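Local structure of CRISPR-associated protein CasA/Cse1 (Thermus thermophilus, 4AN8) at residues A[181-185]-A[244-250]. The protein serves as a subunit of the Cascade ribonucleoprotein complex, which probably uses CRISPR RNA to target invading nucleic acids in bacterial adaptive immunity. Residues are numbered along the deposited sequence; the frame is centred on the assembly and turned at random.
Sequences AKDAP and VYTWPAR. With ACT (acetate ion), chain D.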
# COMPACT_ATOMS: atom_id res chain seq x y z
N ALA A 181 -8.24 -8.83 -19.03
CA ALA A 181 -8.84 -8.04 -17.96
C ALA A 181 -7.97 -6.84 -17.64
O ALA A 181 -6.77 -6.84 -17.90
CB ALA A 181 -9.03 -8.91 -16.75
N LYS A 182 -8.59 -5.81 -17.08
CA LYS A 182 -7.89 -4.61 -16.63
C LYS A 182 -7.37 -4.80 -15.20
O LYS A 182 -7.78 -5.73 -14.50
CB LYS A 182 -8.83 -3.40 -16.65
CG LYS A 182 -9.47 -3.14 -18.00
CD LYS A 182 -8.47 -2.58 -19.00
CE LYS A 182 -9.10 -2.41 -20.39
NZ LYS A 182 -9.40 -3.72 -21.06
N ASP A 183 -6.48 -3.90 -14.79
CA ASP A 183 -6.00 -3.81 -13.41
C ASP A 183 -7.18 -3.59 -12.46
O ASP A 183 -8.08 -2.78 -12.73
CB ASP A 183 -5.07 -2.60 -13.25
CG ASP A 183 -3.69 -2.82 -13.84
OD1 ASP A 183 -3.36 -3.94 -14.26
OD2 ASP A 183 -2.92 -1.84 -13.87
N ALA A 184 -7.15 -4.30 -11.35
CA ALA A 184 -8.01 -3.99 -10.23
C ALA A 184 -7.55 -2.63 -9.75
O ALA A 184 -6.48 -2.16 -10.17
CB ALA A 184 -7.87 -5.04 -9.15
N PRO A 185 -8.34 -1.96 -8.89
CA PRO A 185 -8.10 -0.53 -8.64
C PRO A 185 -6.78 -0.16 -7.98
O PRO A 185 -6.25 0.92 -8.25
CB PRO A 185 -9.26 -0.12 -7.70
CG PRO A 185 -10.30 -1.14 -7.91
CD PRO A 185 -9.61 -2.43 -8.29
N VAL A 244 -15.01 2.20 -5.03
CA VAL A 244 -13.64 1.82 -5.32
C VAL A 244 -13.01 0.88 -4.27
O VAL A 244 -12.37 -0.08 -4.63
CB VAL A 244 -12.78 3.03 -5.65
CG1 VAL A 244 -11.31 2.62 -5.85
CG2 VAL A 244 -13.32 3.68 -6.92
N TYR A 245 -13.24 1.13 -2.98
CA TYR A 245 -12.80 0.22 -1.90
C TYR A 245 -13.34 -1.20 -2.06
O TYR A 245 -12.73 -2.17 -1.60
CB TYR A 245 -13.27 0.74 -0.54
CG TYR A 245 -12.47 1.88 0.06
CD1 TYR A 245 -11.37 2.45 -0.62
CD2 TYR A 245 -12.81 2.39 1.31
CE1 TYR A 245 -10.65 3.48 -0.05
CE2 TYR A 245 -12.09 3.42 1.89
CZ TYR A 245 -11.01 3.96 1.22
OH TYR A 245 -10.33 4.98 1.82
N THR A 246 -14.51 -1.33 -2.66
CA THR A 246 -15.13 -2.64 -2.77
C THR A 246 -15.34 -3.03 -4.22
O THR A 246 -16.25 -3.78 -4.54
CB THR A 246 -16.48 -2.66 -2.02
OG1 THR A 246 -17.38 -1.74 -2.65
CG2 THR A 246 -16.28 -2.29 -0.51
N TRP A 247 -14.49 -2.52 -5.11
CA TRP A 247 -14.63 -2.77 -6.53
C TRP A 247 -14.66 -4.26 -6.92
O TRP A 247 -13.80 -5.04 -6.50
CB TRP A 247 -13.46 -2.11 -7.25
CG TRP A 247 -13.67 -2.01 -8.71
CD1 TRP A 247 -13.23 -2.89 -9.66
CD2 TRP A 247 -14.39 -0.98 -9.40
NE1 TRP A 247 -13.63 -2.46 -10.91
CE2 TRP A 247 -14.34 -1.28 -10.77
CE3 TRP A 247 -15.07 0.17 -8.99
CZ2 TRP A 247 -14.94 -0.47 -11.74
CZ3 TRP A 247 -15.67 0.97 -9.95
CH2 TRP A 247 -15.60 0.64 -11.31
N PRO A 248 -15.63 -4.65 -7.78
CA PRO A 248 -15.63 -6.03 -8.29
C PRO A 248 -14.76 -6.21 -9.54
O PRO A 248 -15.28 -6.15 -10.65
CB PRO A 248 -17.11 -6.26 -8.63
CG PRO A 248 -17.57 -4.92 -9.10
CD PRO A 248 -16.80 -3.88 -8.27
N ALA A 249 -13.46 -6.43 -9.36
CA ALA A 249 -12.53 -6.45 -10.49
C ALA A 249 -12.62 -7.72 -11.32
O ALA A 249 -12.30 -7.72 -12.51
CB ALA A 249 -11.12 -6.26 -10.01
N ARG A 250 -13.01 -8.82 -10.68
CA ARG A 250 -13.13 -10.08 -11.36
C ARG A 250 -14.43 -10.73 -10.95
O ARG A 250 -14.94 -10.46 -9.87
CB ARG A 250 -11.95 -10.99 -10.98
CG ARG A 250 -10.57 -10.41 -11.35
CD ARG A 250 -10.30 -10.51 -12.88
NE ARG A 250 -8.94 -10.06 -13.19
CZ ARG A 250 -8.61 -8.78 -13.36
NH1 ARG A 250 -9.55 -7.83 -13.30
NH2 ARG A 250 -7.35 -8.45 -13.62
C ACT D . -6.23 -11.80 -14.42
O ACT D . -6.36 -11.12 -13.36
OXT ACT D . -6.94 -12.85 -14.50
CH3 ACT D . -5.29 -11.39 -15.52
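Arg250 clamps the carbonyl of Lys182 with both terminal nitrogens, an end-on fork that, in this CasA/Cse1 family protein, ties the loop following strand 178-181 to the segment running on from helix 241-245 through an inverse gamma turn centred on Pro248. The two bonds are bent rather than straight: Arg250 NH2 meets Lys182 O with an N-H...O angle of 143°. Arg250 NH1 reaches Lys182 O at 3.0 Å. NH1 also donates to Ala249 O, approaching from above that carbonyl's plane, which, with the fork, helps hold the guanidinium's rotation. One face of the group is covered by Ala181 CB, 3.4 Å from Arg250 CZ.

At the other end, the contact is a compact apolar wedge. Pro185 CG sits 3.4 Å from Trp247 CB, its ring slanting across the start of the indole, whose CG is set opposite the backbone N (chi1 -166°) and so lies beside Pro185. Pro185 CB meets Val244 CG1, and between wedge and fork the methyls of Ala184 and Ala249 touch, CB to CB, at 3.6 Å. Strand 261-273 backs this part, with Val270 against Trp247.

The side toward Lys182 is looser: its exposed chain turns from 244-250, NZ making a weak, distant ion pair with Glu271. Along the NE-NH2 edge an acetate, most likely picked up from the crystallisation medium, accepts from both nitrogens through one oxygen, its O lying 2.8 Å from Arg250 NE.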